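PDB 1YNB: 5'-deoxynucleotidase from Archaeoglobus fulgidus, which probably removes the 5'-phosphate from 2'-deoxyribonucleoside 5'-monophosphates by hydrolysis, with cobalt or manganese as cofactor. Local coordinates for residues Phe13-Gly27 against Phe73-Lys86. Residues are numbered along the deposited sequence; the frame is centred on the assembly and turned at random.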
loop_
_atom_site.group_PDB
_atom_site.type_symbol
_atom_site.label_atom_id
_atom_site.label_comp_id
_atom_site.label_asym_id
_atom_site.label_seq_id
_atom_site.Cartn_x
_atom_site.Cartn_y
_atom_site.Cartn_z
ATOM N N PHE A 13 -7.171 4.409 -23.167
ATOM C CA PHE A 13 -7.583 3.248 -22.409
ATOM C C PHE A 13 -6.750 3.119 -21.118
ATOM O O PHE A 13 -7.298 2.795 -20.054
ATOM C CB PHE A 13 -7.436 1.958 -23.261
ATOM C CG PHE A 13 -7.652 0.684 -22.491
ATOM C CD1 PHE A 13 -8.922 0.292 -22.101
ATOM C CD2 PHE A 13 -6.570 -0.138 -22.151
ATOM C CE1 PHE A 13 -9.118 -0.887 -21.391
ATOM C CE2 PHE A 13 -6.755 -1.329 -21.435
ATOM C CZ PHE A 13 -8.024 -1.708 -21.052
ATOM N N ILE A 14 -5.443 3.374 -21.185
ATOM C CA ILE A 14 -4.624 3.239 -19.981
ATOM C C ILE A 14 -5.050 4.305 -18.940
ATOM O O ILE A 14 -5.102 3.997 -17.752
ATOM C CB ILE A 14 -3.114 3.331 -20.305
ATOM C CG1 ILE A 14 -2.723 2.048 -21.097
ATOM C CG2 ILE A 14 -2.273 3.346 -19.000
ATOM C CD1 ILE A 14 -1.352 2.105 -21.849
ATOM N N HIS A 15 -5.366 5.508 -19.412
ATOM C CA HIS A 15 -5.841 6.588 -18.519
ATOM C C HIS A 15 -7.150 6.118 -17.919
ATOM O O HIS A 15 -7.405 6.263 -16.699
ATOM C CB HIS A 15 -6.095 7.892 -19.289
ATOM C CG HIS A 15 -4.860 8.707 -19.540
ATOM N ND1 HIS A 15 -3.947 8.999 -18.549
ATOM C CD2 HIS A 15 -4.386 9.286 -20.666
ATOM C CE1 HIS A 15 -2.961 9.712 -19.056
ATOM N NE2 HIS A 15 -3.201 9.903 -20.341
ATOM N N GLU A 16 -7.999 5.526 -18.764
ATOM C CA GLU A 16 -9.310 5.067 -18.286
ATOM C C GLU A 16 -9.193 3.986 -17.229
ATOM O O GLU A 16 -9.947 3.965 -16.259
ATOM C CB GLU A 16 -10.182 4.556 -19.469
ATOM C CG GLU A 16 -11.511 3.924 -18.998
ATOM C CD GLU A 16 -12.465 3.584 -20.150
ATOM O OE1 GLU A 16 -12.146 3.930 -21.308
ATOM O OE2 GLU A 16 -13.538 2.990 -19.889
ATOM N N VAL A 17 -8.252 3.069 -17.407
ATOM C CA VAL A 17 -8.021 1.992 -16.449
ATOM C C VAL A 17 -7.607 2.583 -15.101
ATOM O O VAL A 17 -7.932 2.022 -14.049
ATOM C CB VAL A 17 -6.880 1.037 -16.949
ATOM C CG1 VAL A 17 -6.358 0.133 -15.820
ATOM C CG2 VAL A 17 -7.460 0.156 -18.115
ATOM N N GLY A 18 -6.898 3.694 -15.148
ATOM C CA GLY A 18 -6.459 4.333 -13.909
ATOM C C GLY A 18 -7.653 4.881 -13.133
ATOM O O GLY A 18 -7.564 5.044 -11.905
ATOM N N SER A 19 -8.771 5.163 -13.794
ATOM C CA SER A 19 -9.960 5.634 -13.028
ATOM C C SER A 19 -10.467 4.544 -12.067
ATOM O O SER A 19 -11.215 4.835 -11.140
ATOM C CB SER A 19 -11.099 6.089 -13.954
ATOM O OG SER A 19 -11.787 4.987 -14.512
ATOM N N LEU A 20 -10.069 3.290 -12.253
ATOM C CA LEU A 20 -10.486 2.278 -11.303
ATOM C C LEU A 20 -9.774 2.444 -9.954
ATOM O O LEU A 20 -10.217 1.853 -8.958
ATOM C CB LEU A 20 -10.247 0.869 -11.843
ATOM C CG LEU A 20 -11.231 0.548 -12.987
ATOM C CD1 LEU A 20 -10.853 -0.780 -13.607
ATOM C CD2 LEU A 20 -12.661 0.488 -12.443
ATOM N N LYS A 21 -8.699 3.241 -9.914
ATOM C CA LYS A 21 -8.013 3.486 -8.631
ATOM C C LYS A 21 -8.848 4.563 -7.917
ATOM O O LYS A 21 -8.643 4.827 -6.737
ATOM C CB LYS A 21 -6.626 4.115 -8.774
ATOM C CG LYS A 21 -5.657 3.444 -9.761
ATOM C CD LYS A 21 -4.266 4.162 -9.668
ATOM C CE LYS A 21 -3.184 3.487 -10.544
ATOM N NZ LYS A 21 -1.905 4.274 -10.462
ATOM N N LEU A 22 -9.757 5.180 -8.657
ATOM C CA LEU A 22 -10.577 6.270 -8.148
ATOM C C LEU A 22 -12.054 5.859 -8.085
ATOM O O LEU A 22 -12.921 6.705 -7.991
ATOM C CB LEU A 22 -10.452 7.467 -9.093
ATOM C CG LEU A 22 -9.017 7.910 -9.391
ATOM C CD1 LEU A 22 -8.969 8.903 -10.573
ATOM C CD2 LEU A 22 -8.440 8.486 -8.114
ATOM N N THR A 23 -12.343 4.565 -8.209
ATOM C CA THR A 23 -13.719 4.083 -8.144
ATOM C C THR A 23 -13.842 3.244 -6.857
ATOM O O THR A 23 -13.258 2.167 -6.734
ATOM C CB THR A 23 -14.045 3.167 -9.368
ATOM O OG1 THR A 23 -13.881 3.905 -10.583
ATOM C CG2 THR A 23 -15.459 2.663 -9.279
ATOM N N PRO A 24 -14.600 3.728 -5.863
ATOM C CA PRO A 24 -14.695 2.904 -4.656
ATOM C C PRO A 24 -15.476 1.611 -4.847
ATOM O O PRO A 24 -16.363 1.538 -5.711
ATOM C CB PRO A 24 -15.410 3.832 -3.643
ATOM C CG PRO A 24 -16.242 4.665 -4.493
ATOM C CD PRO A 24 -15.385 4.976 -5.741
ATOM N N ARG A 25 -15.129 0.597 -4.051
ATOM C CA ARG A 25 -15.894 -0.645 -3.994
ATOM C C ARG A 25 -17.071 -0.126 -3.119
ATOM O O ARG A 25 -16.947 0.023 -1.912
ATOM C CB ARG A 25 -15.060 -1.709 -3.309
ATOM C CG ARG A 25 -14.036 -2.293 -4.372
ATOM C CD ARG A 25 -14.752 -3.462 -5.135
ATOM N NE ARG A 25 -14.826 -4.624 -4.268
ATOM C CZ ARG A 25 -15.458 -5.754 -4.619
ATOM N NH1 ARG A 25 -16.047 -5.802 -5.811
ATOM N NH2 ARG A 25 -15.509 -6.793 -3.810
ATOM N N SER A 26 -18.201 0.129 -3.785
ATOM C CA SER A 26 -19.359 0.792 -3.165
ATOM C C SER A 26 -20.134 0.181 -2.040
ATOM O O SER A 26 -20.742 0.945 -1.249
ATOM C CB SER A 26 -20.365 1.196 -4.260
ATOM O OG SER A 26 -20.887 0.019 -4.873
ATOM N N GLY A 27 -20.168 -1.144 -1.986
ATOM C CA GLY A 27 -20.898 -1.873 -0.956
ATOM C C GLY A 27 -20.453 -1.517 0.440
ATOM O O GLY A 27 -21.250 -1.559 1.400
ATOM N N PHE A 73 -9.142 -8.029 -15.780
ATOM C CA PHE A 73 -10.112 -7.454 -16.713
ATOM C C PHE A 73 -11.568 -7.638 -16.296
ATOM O O PHE A 73 -12.483 -7.125 -16.957
ATOM C CB PHE A 73 -9.926 -8.081 -18.106
ATOM C CG PHE A 73 -8.739 -7.554 -18.848
ATOM C CD1 PHE A 73 -8.857 -6.409 -19.649
ATOM C CD2 PHE A 73 -7.490 -8.129 -18.681
ATOM C CE1 PHE A 73 -7.722 -5.844 -20.270
ATOM C CE2 PHE A 73 -6.343 -7.580 -19.297
ATOM C CZ PHE A 73 -6.465 -6.433 -20.088
ATOM N N HIS A 74 -11.786 -8.360 -15.208
ATOM C CA HIS A 74 -13.126 -8.679 -14.748
ATOM C C HIS A 74 -14.103 -7.521 -14.550
ATOM O O HIS A 74 -15.219 -7.560 -15.056
ATOM C CB HIS A 74 -13.034 -9.522 -13.474
ATOM C CG HIS A 74 -14.313 -10.209 -13.112
ATOM N ND1 HIS A 74 -14.670 -10.481 -11.807
ATOM C CD2 HIS A 74 -15.306 -10.704 -13.888
ATOM C CE1 HIS A 74 -15.830 -11.116 -11.796
ATOM N NE2 HIS A 74 -16.237 -11.262 -13.046
ATOM N N ASP A 75 -13.721 -6.472 -13.839
ATOM C CA ASP A 75 -14.689 -5.385 -13.668
ATOM C C ASP A 75 -14.295 -4.188 -14.471
ATOM O O ASP A 75 -14.773 -3.100 -14.220
ATOM C CB ASP A 75 -14.779 -4.965 -12.196
ATOM C CG ASP A 75 -14.963 -6.129 -11.285
ATOM O OD1 ASP A 75 -15.789 -7.014 -11.622
ATOM O OD2 ASP A 75 -14.282 -6.160 -10.238
ATOM N N LEU A 76 -13.439 -4.381 -15.467
ATOM C CA LEU A 76 -12.955 -3.246 -16.199
ATOM C C LEU A 76 -14.018 -2.276 -16.659
ATOM O O LEU A 76 -13.827 -1.057 -16.602
ATOM C CB LEU A 76 -12.097 -3.720 -17.370
ATOM C CG LEU A 76 -10.781 -2.948 -17.414
ATOM C CD1 LEU A 76 -10.101 -2.994 -16.036
ATOM C CD2 LEU A 76 -9.861 -3.547 -18.480
ATOM N N HIS A 77 -15.145 -2.798 -17.107
ATOM C CA HIS A 77 -16.208 -1.916 -17.580
ATOM C C HIS A 77 -16.730 -1.002 -16.465
ATOM O O HIS A 77 -17.323 0.022 -16.755
ATOM C CB HIS A 77 -17.358 -2.746 -18.158
ATOM C CG HIS A 77 -17.978 -3.661 -17.158
ATOM N ND1 HIS A 77 -19.063 -3.292 -16.390
ATOM C CD2 HIS A 77 -17.586 -4.871 -16.701
ATOM C CE1 HIS A 77 -19.306 -4.234 -15.496
ATOM N NE2 HIS A 77 -18.421 -5.201 -15.659
ATOM N N GLU A 78 -16.509 -1.362 -15.202
ATOM C CA GLU A 78 -16.999 -0.514 -14.098
ATOM C C GLU A 78 -16.360 0.891 -14.114
ATOM O O GLU A 78 -16.808 1.821 -13.400
ATOM C CB GLU A 78 -16.767 -1.209 -12.754
ATOM C CG GLU A 78 -17.635 -2.465 -12.581
ATOM C CD GLU A 78 -17.484 -3.124 -11.219
ATOM O OE1 GLU A 78 -16.552 -2.767 -10.464
ATOM O OE2 GLU A 78 -18.295 -4.026 -10.900
ATOM N N ALA A 79 -15.325 1.048 -14.936
ATOM C CA ALA A 79 -14.663 2.343 -15.081
ATOM C C ALA A 79 -15.707 3.304 -15.619
ATOM O O ALA A 79 -15.659 4.505 -15.351
ATOM C CB ALA A 79 -13.511 2.248 -16.066
ATOM N N ARG A 80 -16.637 2.753 -16.401
ATOM C CA ARG A 80 -17.730 3.524 -16.988
ATOM C C ARG A 80 -19.056 3.290 -16.270
ATOM O O ARG A 80 -19.900 4.182 -16.225
ATOM C CB ARG A 80 -17.914 3.146 -18.467
ATOM C CG ARG A 80 -16.720 3.487 -19.336
ATOM C CD ARG A 80 -16.789 2.809 -20.737
ATOM N NE ARG A 80 -15.534 3.048 -21.450
ATOM C CZ ARG A 80 -15.432 3.435 -22.716
ATOM N NH1 ARG A 80 -16.522 3.622 -23.453
ATOM N NH2 ARG A 80 -14.231 3.710 -23.224
ATOM N N THR A 81 -19.252 2.105 -15.708
ATOM C CA THR A 81 -20.545 1.808 -15.075
ATOM C C THR A 81 -20.627 1.910 -13.564
ATOM O O THR A 81 -21.729 1.889 -13.007
ATOM C CB THR A 81 -21.037 0.393 -15.445
ATOM O OG1 THR A 81 -20.270 -0.582 -14.731
ATOM C CG2 THR A 81 -20.871 0.148 -16.943
ATOM N N MET A 82 -19.475 2.033 -12.908
ATOM C CA MET A 82 -19.406 2.090 -11.449
ATOM C C MET A 82 -19.596 0.688 -10.879
ATOM O O MET A 82 -20.056 -0.232 -11.584
ATOM C CB MET A 82 -20.488 3.010 -10.865
ATOM C CG MET A 82 -20.451 4.444 -11.396
ATOM S SD MET A 82 -21.823 5.472 -10.737
ATOM C CE MET A 82 -21.318 5.523 -8.938
ATOM N N ASP A 83 -19.207 0.522 -9.617
ATOM C CA ASP A 83 -19.358 -0.750 -8.923
ATOM C C ASP A 83 -20.803 -0.759 -8.449
ATOM O O ASP A 83 -21.116 -0.156 -7.424
ATOM C CB ASP A 83 -18.420 -0.823 -7.705
ATOM C CG ASP A 83 -18.638 -2.071 -6.867
ATOM O OD1 ASP A 83 -18.044 -2.172 -5.770
ATOM O OD2 ASP A 83 -19.401 -2.966 -7.301
ATOM N N LEU A 84 -21.693 -1.401 -9.205
ATOM C CA LEU A 84 -23.099 -1.456 -8.789
ATOM C C LEU A 84 -23.253 -2.460 -7.643
ATOM O O LEU A 84 -23.174 -3.671 -7.855
ATOM C CB LEU A 84 -24.005 -1.857 -9.968
ATOM C CG LEU A 84 -23.909 -0.929 -11.183
ATOM C CD1 LEU A 84 -24.750 -1.481 -12.336
ATOM C CD2 LEU A 84 -24.366 0.468 -10.803
ATOM N N HIS A 85 -23.459 -1.959 -6.425
ATOM C CA HIS A 85 -23.621 -2.845 -5.271
ATOM C C HIS A 85 -24.980 -3.561 -5.269
ATOM O O HIS A 85 -25.913 -3.167 -5.979
ATOM C CB HIS A 85 -23.430 -2.075 -3.945
ATOM C CG HIS A 85 -24.362 -0.916 -3.765
ATOM N ND1 HIS A 85 -23.935 0.396 -3.796
ATOM C CD2 HIS A 85 -25.704 -0.869 -3.563
ATOM C CE1 HIS A 85 -24.971 1.201 -3.621
ATOM N NE2 HIS A 85 -26.056 0.458 -3.478
ATOM N N LYS A 86 -25.066 -4.616 -4.460
ATOM C CA LYS A 86 -26.263 -5.456 -4.311
ATOM C C LYS A 86 -27.597 -4.704 -4.256
ATOM O O LYS A 86 -28.536 -5.031 -4.991
ATOM C CB LYS A 86 -26.132 -6.313 -3.051
ATOM C CG LYS A 86 -24.690 -6.725 -2.738
ATOM C CD LYS A 86 -23.809 -5.511 -2.361
ATOM C CE LYS A 86 -22.334 -5.802 -2.629
ATOM N NZ LYS A 86 -21.447 -4.618 -2.449
HETATM O O HOH W 1 -14.640 6.023 -13.570
HETATM O O HOH W 2 -16.510 4.195 -12.452
HETATM O O HOH W 3 -18.313 2.536 -7.654
HETATM O O HOH W 4 -15.790 -4.521 -8.369
HETATM O O HOH W 5 -18.717 -3.228 -3.351
#
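In this HD-domain protein, Leu20 of 13-27 packs on Leu76 and Ala79, just after His74 and Asp75, the probable HD pair of the metal site; no metal is bound to them here. Leu20 CD1 presses on Leu76 CD1 at 3.4 Å, a tight pair. Leu76 CD2 meets the edge of the Phe13 ring, 3.7 Å from CZ. Arg80 grips Glu16 side-on with two fairly straight bonds: NE to OE2 (2.5 Å, unusually short) and NH2 to OE1 (2.8 Å). The carboxylate and guanidinium are nearly coplanar, 25° apart. Glu16 reaches across because its chain is extended, with CG anti to the backbone N (chi1 174°). Further along, Ser26 OG donates to Asp83 O (2.6 Å) and accepts from His85 ND1 (3.3 Å), with the hydroxyl oxygen close to the plane of the imidazole ring. Ser26 N gives a weak bond to Asp83 OD1. Waters bridge the two segments: one joins Ser19 OG to Ala79 O, another Pro24 O to Asp83 N. Arg25 NH1 binds a water, while its NE forms a salt bridge with Glu37. Gln103 of helix 96-103 also bonds Glu16 OE2, and helix 39-56 borders the contact through Val39 and His42.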